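Local coordinates for protein probable transcriptional regulator (Pseudomonas aeruginosa, PDB 2FBI) that probably acts as a MarR-type transcriptional regulator, a dimeric winged-helix protein expected to bind DNA and control gene expression, at residues Ser23-Ser28 against Gln116-Arg121; Trp39-Ile44 against Gly69-Leu74; Ile79-Lys84 against Asn95-Gly100. One frame throughout, in Å; residues are numbered along the deposited sequence.

Contact 1: residues Ser23-Ser28 against Gln116-Arg121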
loop_
_atom_site.group_PDB
_atom_site.type_symbol
_atom_site.label_atom_id
_atom_site.label_comp_id
_atom_site.label_asym_id
_atom_site.label_seq_id
_atom_site.Cartn_x
_atom_site.Cartn_y
_atom_site.Cartn_z
ATOM N N SER A 23 -7.730 -4.735 8.626
ATOM C CA SER A 23 -8.089 -5.690 9.679
ATOM C C SER A 23 -9.604 -6.005 9.693
ATOM O O SER A 23 -10.019 -7.062 10.130
ATOM C CB SER A 23 -7.576 -5.253 11.053
ATOM O OG SER A 23 -7.720 -3.869 11.253
ATOM N N PHE A 24 -10.419 -5.100 9.142
ATOM C CA PHE A 24 -11.861 -5.379 8.975
ATOM C C PHE A 24 -12.205 -6.353 7.862
ATOM O O PHE A 24 -13.265 -6.956 7.905
ATOM C CB PHE A 24 -12.622 -4.087 8.849
ATOM C CG PHE A 24 -12.617 -3.289 10.109
ATOM C CD1 PHE A 24 -13.674 -3.410 11.035
ATOM C CD2 PHE A 24 -11.577 -2.432 10.399
ATOM C CE1 PHE A 24 -13.675 -2.668 12.209
ATOM C CE2 PHE A 24 -11.573 -1.693 11.568
ATOM C CZ PHE A 24 -12.634 -1.822 12.476
ATOM N N PHE A 25 -11.328 -6.529 6.865
ATOM C CA PHE A 25 -11.625 -7.448 5.785
ATOM C C PHE A 25 -10.781 -8.702 5.784
ATOM O O PHE A 25 -11.143 -9.655 5.115
ATOM C CB PHE A 25 -11.568 -6.778 4.363
ATOM C CG PHE A 25 -12.311 -5.432 4.288
ATOM C CD1 PHE A 25 -13.703 -5.394 4.056
ATOM C CD2 PHE A 25 -11.627 -4.248 4.479
ATOM C CE1 PHE A 25 -14.396 -4.200 4.085
ATOM C CE2 PHE A 25 -12.321 -3.032 4.474
ATOM C CZ PHE A 25 -13.709 -3.029 4.266
ATOM N N ARG A 26 -9.620 -8.719 6.430
ATOM C CA ARG A 26 -8.759 -9.913 6.156
ATOM C C ARG A 26 -9.420 -11.210 6.645
ATOM O O ARG A 26 -9.342 -12.242 5.956
ATOM C CB ARG A 26 -7.329 -9.758 6.682
ATOM C CG ARG A 26 -6.432 -8.912 5.750
ATOM C CD ARG A 26 -4.952 -9.092 6.046
ATOM N NE ARG A 26 -4.176 -8.148 5.249
ATOM C CZ ARG A 26 -3.649 -7.015 5.716
ATOM N NH1 ARG A 26 -2.973 -6.214 4.896
ATOM N NH2 ARG A 26 -3.788 -6.675 6.987
ATOM N N PRO A 27 -10.124 -11.154 7.791
ATOM C CA PRO A 27 -10.810 -12.396 8.231
ATOM C C PRO A 27 -11.790 -12.946 7.250
ATOM O O PRO A 27 -11.708 -14.132 6.941
ATOM C CB PRO A 27 -11.441 -11.993 9.555
ATOM C CG PRO A 27 -10.568 -10.938 10.049
ATOM C CD PRO A 27 -10.284 -10.105 8.805
ATOM N N SER A 28 -12.654 -12.132 6.655
ATOM C CA SER A 28 -13.554 -12.699 5.630
ATOM C C SER A 28 -12.844 -13.238 4.379
ATOM O O SER A 28 -13.308 -14.198 3.745
ATOM C CB SER A 28 -14.631 -11.706 5.192
ATOM O OG SER A 28 -14.830 -10.737 6.215
ATOM N N GLN A 116 -19.929 -1.400 6.964
ATOM C CA GLN A 116 -20.820 -0.887 8.026
ATOM C C GLN A 116 -20.102 -0.732 9.379
ATOM O O GLN A 116 -20.266 0.278 10.054
ATOM C CB GLN A 116 -22.095 -1.745 8.142
ATOM C CG GLN A 116 -23.020 -1.533 6.925
ATOM C CD GLN A 116 -24.083 -2.651 6.686
ATOM O OE1 GLN A 116 -23.958 -3.810 7.159
ATOM N NE2 GLN A 116 -25.128 -2.293 5.918
ATOM N N ARG A 117 -19.263 -1.701 9.739
ATOM C CA ARG A 117 -18.430 -1.590 10.950
ATOM C C ARG A 117 -17.464 -0.423 10.869
ATOM O O ARG A 117 -17.252 0.287 11.866
ATOM C CB ARG A 117 -17.687 -2.891 11.201
ATOM C CG ARG A 117 -18.596 -4.074 11.524
ATOM C CD ARG A 117 -17.792 -5.363 11.850
ATOM N NE ARG A 117 -18.714 -6.429 12.314
ATOM C CZ ARG A 117 -19.157 -7.487 11.603
ATOM N NH1 ARG A 117 -18.778 -7.702 10.334
ATOM N NH2 ARG A 117 -19.996 -8.359 12.169
ATOM N N ILE A 118 -16.873 -0.199 9.677
ATOM C CA ILE A 118 -15.942 0.923 9.488
ATOM C C ILE A 118 -16.678 2.261 9.584
ATOM O O ILE A 118 -16.212 3.215 10.223
ATOM C CB ILE A 118 -15.136 0.805 8.140
ATOM C CG1 ILE A 118 -14.131 -0.374 8.232
ATOM C CG2 ILE A 118 -14.475 2.155 7.781
ATOM C CD1 ILE A 118 -13.275 -0.676 6.972
ATOM N N GLN A 119 -17.851 2.313 8.971
ATOM C CA GLN A 119 -18.649 3.538 8.912
ATOM C C GLN A 119 -19.068 3.949 10.340
ATOM O O GLN A 119 -18.894 5.103 10.727
ATOM C CB GLN A 119 -19.861 3.260 8.050
ATOM C CG GLN A 119 -20.399 4.443 7.286
ATOM C CD GLN A 119 -21.691 4.060 6.602
ATOM O OE1 GLN A 119 -21.703 3.176 5.718
ATOM N NE2 GLN A 119 -22.807 4.663 7.051
ATOM N N GLU A 120 -19.551 2.989 11.127
ATOM C CA GLU A 120 -19.933 3.236 12.534
ATOM C C GLU A 120 -18.774 3.715 13.394
ATOM O O GLU A 120 -18.895 4.683 14.114
ATOM C CB GLU A 120 -20.553 1.974 13.143
ATOM C CG GLU A 120 -21.837 1.571 12.455
ATOM C CD GLU A 120 -22.286 0.158 12.781
ATOM O OE1 GLU A 120 -21.599 -0.522 13.590
ATOM O OE2 GLU A 120 -23.341 -0.281 12.226
ATOM N N ARG A 121 -17.634 3.053 13.269
ATOM C CA ARG A 121 -16.489 3.317 14.096
ATOM C C ARG A 121 -15.704 4.514 13.609
ATOM O O ARG A 121 -15.040 5.167 14.403
ATOM C CB ARG A 121 -15.638 2.063 14.124
ATOM C CG ARG A 121 -14.464 2.045 15.053
ATOM C CD ARG A 121 -13.927 0.609 15.083
ATOM N NE ARG A 121 -12.618 0.543 15.739
ATOM C CZ ARG A 121 -12.440 0.467 17.054
ATOM N NH1 ARG A 121 -13.492 0.455 17.853
ATOM N NH2 ARG A 121 -11.212 0.421 17.550
#
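Phe-24 and Ile-118 make the centre of this contact, a CH-pi packing in which the isoleucine lies over one face of the phenyl ring. Ile-118 CG1 stands 4.0 Å from the centroid of the Phe-24 ring, and the line between them leans 22° from the ring normal, so the carbon sits over the face but is displaced toward the CG side. The shortest distance of the pair, 3.8 Å from Phe-24 CG to Ile-118 CG1, agrees with this offset. The branching of Ile-118 explains the fit: CG1 is anti to the carbonyl carbon (chi1 -70°), and the nearly straight second torsion (chi2 178°) carries CD1 onward to a second aromatic ring. There Ile-118 CD1 approaches Phe-25 CE2 and Phe-25 CZ, each at 3.6 Å, coming in obliquely. A single aliphatic arm thus serves two consecutive phenylalanines. Two arginine side chains also touch the Phe-24 ring. Arg-117 CB lies 4.0 Å from Phe-24 CD1 in an oblique approach, before its extended chain leads away. Arg-121 crosses Phe-24 at about a right angle: with CG anti to the backbone N and the chain extended from CG to NE, Arg-121 CD comes to 3.8 Å from Phe-24 CZ, at the edge and near the ring plane. Its NE continues across the dimer interface to donate to Ile-140 O of the second subunit, a residue that also packs on Phe-24 and Ile-118. Within the chain, Phe-25 meets the ring of Tyr-115 and touches Met-111, while Ile-118 touches Ala-21; the contact therefore lies where the turn between helices 10-22 and 26-32 meets the later part of the long helix 98-122, beside the C-terminal residues of the partner subunit.

Contact 2: residues Trp39-Ile44 against Gly69-Leu74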
loop_
_atom_site.group_PDB
_atom_site.type_symbol
_atom_site.label_atom_id
_atom_site.label_comp_id
_atom_site.label_asym_id
_atom_site.label_seq_id
_atom_site.Cartn_x
_atom_site.Cartn_y
_atom_site.Cartn_z
ATOM N N TRP A 39 -8.242 -10.488 -4.374
ATOM C CA TRP A 39 -9.496 -9.790 -4.156
ATOM C C TRP A 39 -9.463 -8.408 -4.913
ATOM O O TRP A 39 -10.468 -8.009 -5.491
ATOM C CB TRP A 39 -9.756 -9.577 -2.658
ATOM C CG TRP A 39 -11.121 -8.885 -2.400
ATOM C CD1 TRP A 39 -11.347 -7.660 -1.812
ATOM C CD2 TRP A 39 -12.413 -9.365 -2.836
ATOM N NE1 TRP A 39 -12.716 -7.379 -1.828
ATOM C CE2 TRP A 39 -13.380 -8.404 -2.450
ATOM C CE3 TRP A 39 -12.837 -10.527 -3.510
ATOM C CZ2 TRP A 39 -14.763 -8.581 -2.684
ATOM C CZ3 TRP A 39 -14.203 -10.696 -3.779
ATOM C CH2 TRP A 39 -15.150 -9.712 -3.379
ATOM N N ARG A 40 -8.305 -7.699 -4.883
ATOM C CA ARG A 40 -8.131 -6.457 -5.697
ATOM C C ARG A 40 -8.367 -6.663 -7.155
ATOM O O ARG A 40 -9.000 -5.846 -7.817
ATOM C CB ARG A 40 -6.749 -5.772 -5.521
ATOM C CG ARG A 40 -6.560 -5.318 -4.090
ATOM C CD ARG A 40 -5.523 -4.199 -3.843
ATOM N NE ARG A 40 -4.170 -4.560 -4.233
ATOM C CZ ARG A 40 -3.290 -5.228 -3.491
ATOM N NH1 ARG A 40 -2.077 -5.436 -4.001
ATOM N NH2 ARG A 40 -3.598 -5.723 -2.274
ATOM N N VAL A 41 -7.763 -7.701 -7.677
ATOM C CA VAL A 41 -7.947 -8.095 -9.030
ATOM C C VAL A 41 -9.437 -8.426 -9.333
ATOM O O VAL A 41 -10.056 -7.894 -10.272
ATOM C CB VAL A 41 -7.004 -9.288 -9.345
ATOM C CG1 VAL A 41 -7.336 -9.870 -10.659
ATOM C CG2 VAL A 41 -5.541 -8.797 -9.412
ATOM N N ILE A 42 -10.029 -9.265 -8.504
ATOM C CA ILE A 42 -11.459 -9.586 -8.662
ATOM C C ILE A 42 -12.316 -8.311 -8.621
ATOM O O ILE A 42 -13.162 -8.102 -9.490
ATOM C CB ILE A 42 -11.907 -10.593 -7.544
ATOM C CG1 ILE A 42 -11.255 -11.947 -7.794
ATOM C CG2 ILE A 42 -13.448 -10.700 -7.522
ATOM C CD1 ILE A 42 -11.309 -12.926 -6.616
ATOM N N ARG A 43 -12.059 -7.451 -7.636
ATOM C CA ARG A 43 -12.783 -6.187 -7.510
ATOM C C ARG A 43 -12.698 -5.311 -8.765
ATOM O O ARG A 43 -13.693 -4.711 -9.173
ATOM C CB ARG A 43 -12.246 -5.356 -6.345
ATOM C CG ARG A 43 -12.667 -5.827 -4.955
ATOM C CD ARG A 43 -14.061 -5.373 -4.724
ATOM N NE ARG A 43 -14.151 -4.298 -3.756
ATOM C CZ ARG A 43 -15.094 -3.355 -3.762
ATOM N NH1 ARG A 43 -15.106 -2.470 -2.806
ATOM N NH2 ARG A 43 -15.998 -3.274 -4.739
ATOM N N ILE A 44 -11.500 -5.187 -9.345
ATOM C CA ILE A 44 -11.336 -4.332 -10.570
ATOM C C ILE A 44 -11.981 -4.963 -11.772
ATOM O O ILE A 44 -12.609 -4.320 -12.575
ATOM C CB ILE A 44 -9.815 -4.063 -10.866
ATOM C CG1 ILE A 44 -9.280 -3.066 -9.835
ATOM C CG2 ILE A 44 -9.608 -3.506 -12.308
ATOM C CD1 ILE A 44 -7.916 -3.407 -9.412
ATOM N N GLY A 69 1.775 -14.638 -11.168
ATOM C CA GLY A 69 1.373 -15.723 -10.297
ATOM C C GLY A 69 -0.064 -15.487 -9.848
ATOM O O GLY A 69 -0.847 -16.436 -9.807
ATOM N N VAL A 70 -0.413 -14.225 -9.537
ATOM C CA VAL A 70 -1.812 -13.893 -9.167
ATOM C C VAL A 70 -2.779 -14.396 -10.253
ATOM O O VAL A 70 -3.639 -15.220 -9.970
ATOM C CB VAL A 70 -2.015 -12.416 -8.773
ATOM C CG1 VAL A 70 -3.517 -12.118 -8.514
ATOM C CG2 VAL A 70 -1.244 -12.115 -7.530
ATOM N N LEU A 71 -2.568 -13.991 -11.503
ATOM C CA LEU A 71 -3.391 -14.470 -12.603
ATOM C C LEU A 71 -3.352 -15.975 -12.862
ATOM O O LEU A 71 -4.413 -16.561 -13.099
ATOM C CB LEU A 71 -3.164 -13.677 -13.899
ATOM C CG LEU A 71 -3.367 -12.176 -13.716
ATOM C CD1 LEU A 71 -2.902 -11.479 -14.966
ATOM C CD2 LEU A 71 -4.841 -11.780 -13.340
ATOM N N ALA A 72 -2.167 -16.611 -12.842
ATOM C CA ALA A 72 -2.122 -18.054 -13.127
ATOM C C ALA A 72 -2.850 -18.885 -12.061
ATOM O O ALA A 72 -3.491 -19.891 -12.395
ATOM C CB ALA A 72 -0.644 -18.581 -13.344
ATOM N N ARG A 73 -2.740 -18.474 -10.800
ATOM C CA ARG A 73 -3.488 -19.081 -9.710
ATOM C C ARG A 73 -5.007 -18.931 -9.915
ATOM O O ARG A 73 -5.736 -19.922 -9.839
ATOM C CB ARG A 73 -3.095 -18.441 -8.367
ATOM C CG ARG A 73 -3.114 -19.396 -7.179
ATOM C CD ARG A 73 -4.498 -19.636 -6.651
ATOM N NE ARG A 73 -4.576 -20.307 -5.337
ATOM C CZ ARG A 73 -4.069 -19.846 -4.185
ATOM N NH1 ARG A 73 -3.338 -18.727 -4.124
ATOM N NH2 ARG A 73 -4.254 -20.534 -3.074
ATOM N N LEU A 74 -5.462 -17.699 -10.207
ATOM C CA LEU A 74 -6.877 -17.395 -10.347
ATOM C C LEU A 74 -7.415 -18.070 -11.566
ATOM O O LEU A 74 -8.534 -18.587 -11.565
ATOM C CB LEU A 74 -7.115 -15.900 -10.441
ATOM C CG LEU A 74 -7.038 -15.057 -9.190
ATOM C CD1 LEU A 74 -7.247 -13.619 -9.661
ATOM C CD2 LEU A 74 -8.100 -15.444 -8.114
#
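Val-41 faces Val-70, Leu-71 and Leu-74 in the core of the winged-helix fold, where helix 36-48 packs on helix 64-76, which by its position in the MarR fold is probably the DNA-recognition helix. The segment axes approach to 11.1 Å and their directions differ by 75°, a steep crossing at a wide separation, so side-chain ends rather than backbones make the touch. The nearest CA pair, Val-41 CA to Val-70 CA at 8.4 Å, supports that reading. Val-41 can be traced outward. Its CB is directed toward helix 64-76 but has no atom of 69-74 within van der Waals range; contact begins at the two methyls. With chi1 at 170°, CG1 is anti to the backbone N and CG2 is anti to the carbonyl carbon, which spreads the fork along the opposing helix. Val-41 CG1 meets two leucines, approaching Leu-74 CD1 at 3.9 Å and Leu-71 CD2 at 4.1 Å. Val-41 CG2 takes the other direction, lying 4.0 Å from Val-70 CG1. One valine therefore touches residues at positions i, i+1 and i+4 of the facing helix, the spacing that brings side chains onto a common helix face. The interactions are wholly apolar, and four of the five touching residues are buried. Neighbouring parts close in around them: Ile-62, in the loop leading into helix 64-76, touches Val-41, and Leu-56 of helix 53-59 touches Leu-71, which connects the pair to the first helix of the helix-turn-helix. Leu-74 bridges to one further residue of helix 36-48, using its second methyl: Leu-74 CD2 lies 4.3 Å from Ile-42 CD1, a looser touch than those of Val-41.

Contact 3: residues Ile79-Lys84 against Asn95-Gly100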
loop_
_atom_site.group_PDB
_atom_site.type_symbol
_atom_site.label_atom_id
_atom_site.label_comp_id
_atom_site.label_asym_id
_atom_site.label_seq_id
_atom_site.Cartn_x
_atom_site.Cartn_y
_atom_site.Cartn_z
ATOM N N ILE A 79 -11.446 -18.765 -11.636
ATOM C CA ILE A 79 -11.948 -17.408 -11.298
ATOM C C ILE A 79 -11.863 -16.393 -12.450
ATOM O O ILE A 79 -12.802 -15.580 -12.681
ATOM C CB ILE A 79 -11.245 -16.845 -10.057
ATOM C CG1 ILE A 79 -11.312 -17.827 -8.873
ATOM C CG2 ILE A 79 -11.778 -15.455 -9.682
ATOM C CD1 ILE A 79 -12.688 -18.126 -8.382
ATOM N N VAL A 80 -10.737 -16.428 -13.172
ATOM C CA VAL A 80 -10.564 -15.591 -14.350
ATOM C C VAL A 80 -10.257 -16.436 -15.613
ATOM O O VAL A 80 -9.822 -17.568 -15.503
ATOM C CB VAL A 80 -9.425 -14.545 -14.094
ATOM C CG1 VAL A 80 -9.688 -13.751 -12.805
ATOM C CG2 VAL A 80 -8.013 -15.258 -14.078
ATOM N N ARG A 81 -10.503 -15.852 -16.780
ATOM C CA ARG A 81 -10.132 -16.345 -18.107
ATOM C C ARG A 81 -9.136 -15.336 -18.756
ATOM O O ARG A 81 -9.292 -14.134 -18.603
ATOM C CB ARG A 81 -11.388 -16.403 -18.983
ATOM C CG ARG A 81 -11.194 -16.977 -20.415
ATOM C CD ARG A 81 -12.480 -16.764 -21.256
ATOM N NE ARG A 81 -13.566 -17.380 -20.532
ATOM C CZ ARG A 81 -13.716 -18.698 -20.387
ATOM N NH1 ARG A 81 -12.867 -19.522 -21.005
ATOM N NH2 ARG A 81 -14.728 -19.202 -19.647
ATOM N N ARG A 82 -8.142 -15.836 -19.496
ATOM C CA ARG A 82 -7.156 -15.000 -20.210
ATOM C C ARG A 82 -7.246 -15.327 -21.663
ATOM O O ARG A 82 -7.372 -16.492 -22.008
ATOM C CB ARG A 82 -5.733 -15.254 -19.709
ATOM C CG ARG A 82 -5.455 -14.561 -18.402
ATOM C CD ARG A 82 -3.987 -14.656 -17.940
ATOM N NE ARG A 82 -3.478 -16.013 -17.793
ATOM C CZ ARG A 82 -2.251 -16.319 -17.341
ATOM N NH1 ARG A 82 -1.386 -15.358 -16.979
ATOM N NH2 ARG A 82 -1.893 -17.603 -17.218
ATOM N N TRP A 83 -7.221 -14.309 -22.508
ATOM C CA TRP A 83 -7.316 -14.493 -23.940
ATOM C C TRP A 83 -6.523 -13.438 -24.673
ATOM O O TRP A 83 -6.441 -12.289 -24.219
ATOM C CB TRP A 83 -8.783 -14.422 -24.429
ATOM C CG TRP A 83 -9.658 -13.376 -23.736
ATOM C CD1 TRP A 83 -10.221 -13.474 -22.470
ATOM C CD2 TRP A 83 -10.094 -12.118 -24.265
ATOM N NE1 TRP A 83 -10.968 -12.350 -22.210
ATOM C CE2 TRP A 83 -10.910 -11.515 -23.296
ATOM C CE3 TRP A 83 -9.867 -11.434 -25.467
ATOM C CZ2 TRP A 83 -11.470 -10.266 -23.481
ATOM C CZ3 TRP A 83 -10.448 -10.191 -25.649
ATOM C CH2 TRP A 83 -11.229 -9.624 -24.672
ATOM N N LYS A 84 -5.994 -13.814 -25.829
ATOM C CA LYS A 84 -5.291 -12.855 -26.687
ATOM C C LYS A 84 -6.285 -12.029 -27.490
ATOM O O LYS A 84 -7.252 -12.584 -28.021
ATOM C CB LYS A 84 -4.243 -13.567 -27.574
ATOM C CG LYS A 84 -3.006 -13.959 -26.762
ATOM C CD LYS A 84 -2.512 -15.384 -26.981
ATOM C CE LYS A 84 -1.263 -15.441 -27.828
ATOM N NZ LYS A 84 -1.576 -15.903 -29.223
ATOM N N ASN A 95 -10.662 -11.473 -17.837
ATOM C CA ASN A 95 -12.003 -11.237 -17.265
ATOM C C ASN A 95 -12.439 -12.268 -16.209
ATOM O O ASN A 95 -11.890 -13.377 -16.102
ATOM C CB ASN A 95 -13.055 -11.042 -18.385
ATOM C CG ASN A 95 -13.301 -12.297 -19.174
ATOM O OD1 ASN A 95 -12.671 -12.534 -20.200
ATOM N ND2 ASN A 95 -14.254 -13.117 -18.711
ATOM N N LEU A 96 -13.392 -11.881 -15.381
ATOM C CA LEU A 96 -13.941 -12.871 -14.423
ATOM C C LEU A 96 -14.720 -13.943 -15.172
ATOM O O LEU A 96 -15.355 -13.670 -16.187
ATOM C CB LEU A 96 -14.824 -12.186 -13.392
ATOM C CG LEU A 96 -14.079 -11.311 -12.407
ATOM C CD1 LEU A 96 -15.122 -10.420 -11.737
ATOM C CD2 LEU A 96 -13.274 -12.168 -11.408
ATOM N N THR A 97 -14.624 -15.178 -14.712
ATOM C CA THR A 97 -15.499 -16.239 -15.236
ATOM C C THR A 97 -16.866 -16.167 -14.483
ATOM O O THR A 97 -16.994 -15.417 -13.491
ATOM C CB THR A 97 -14.922 -17.597 -14.933
ATOM O OG1 THR A 97 -14.714 -17.662 -13.538
ATOM C CG2 THR A 97 -13.473 -17.819 -15.659
ATOM N N GLU A 98 -17.856 -16.977 -14.907
ATOM C CA GLU A 98 -19.161 -17.032 -14.167
ATOM C C GLU A 98 -18.879 -17.453 -12.748
ATOM O O GLU A 98 -19.456 -16.920 -11.801
ATOM C CB GLU A 98 -20.182 -17.979 -14.825
ATOM C CG GLU A 98 -20.536 -17.537 -16.260
ATOM C CD GLU A 98 -21.374 -18.614 -17.032
ATOM O OE1 GLU A 98 -22.061 -19.420 -16.374
ATOM O OE2 GLU A 98 -21.380 -18.630 -18.291
ATOM N N LYS A 99 -17.949 -18.372 -12.587
ATOM C CA LYS A 99 -17.588 -18.760 -11.262
ATOM C C LYS A 99 -16.955 -17.613 -10.427
ATOM O O LYS A 99 -17.243 -17.438 -9.218
ATOM C CB LYS A 99 -16.691 -20.003 -11.343
ATOM C CG LYS A 99 -16.231 -20.476 -9.976
ATOM C CD LYS A 99 -15.137 -21.549 -10.128
ATOM C CE LYS A 99 -14.463 -21.830 -8.782
ATOM N NZ LYS A 99 -13.685 -23.137 -8.892
ATOM N N GLY A 100 -16.111 -16.797 -11.074
ATOM C CA GLY A 100 -15.512 -15.648 -10.378
ATOM C C GLY A 100 -16.537 -14.592 -10.037
ATOM O O GLY A 100 -16.476 -14.009 -8.987
#
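Ile-79 O accepts one N-H hydrogen bond and two CA-H...O contacts from 95-100. Thr-97 N gives the hydrogen bond, at 2.8 Å from Ile-79 O and nearly straight (173° at the hydrogen), although it comes from above the carbonyl plane. Leu-96 CA and Gly-100 CA add their contacts to Ile-79 O at 3.4 and 3.6 Å respectively. Ile-79 CG2 touches Gly-100 CA and lies beside Leu-96 CD2, the two side chains pointing the same way. Beyond this junction the chains pair as antiparallel strands: Arg-81 and Asn-95 form a hydrogen-bonded pair, with Arg-81 N to Asn-95 O at 2.9 Å and Asn-95 N to Arg-81 O at 3.1 Å. Val-80 and Leu-96 form the adjoining non-hydrogen-bonded pair. Asn-95 CG lies between the backbone N and the carbonyl carbon (chi1 68°), which lets the amide reach Trp-83. Asn-95 OD1 accepts from Trp-83 NE1 at 2.6 Å, close to the indole plane, with the amide turned 56° against the ring; Asn-95 ND2 donates to Leu-96 O at 2.8 Å. Together they probably hold the amide's rotation, the second bond being the more bent. Thr-97 is the N-cap of helix 98-122: Thr-97 OG1 accepts from Gly-100 N at 3.0 Å and is also hydrogen-bonded to Gly-78 O. The base of the beta hairpin, the wing of this fold, is thereby joined to the long helix. On the side of the helices, Ile-79 and Val-80 touch Leu-74 of helix 64-76, while Val-80 and Leu-96 touch Leu-45 of helix 36-48.

In the fold
From the N terminus, the turn after helix 10-22 opens contact 1, which closes only near the end of helix 98-122 and so encloses the other two. Within that loop, contact 2 ties helix 36-48 to helix 64-76, the second helix of the helix-turn-helix, and its loop holds the first, 53-59. It closes before contact 3 opens; the latter spans the hairpin and reaches helix 98-122. These two run in series and touch, with a probable hydrogen bond between Leu-74 O and Ile-79 N (2.9 Å) joining helix to strand. Contacts 1 and 3, their centres 28 Å apart, lie near opposite ends of helix 98-122, which runs from the wing to a part of the dimer interface.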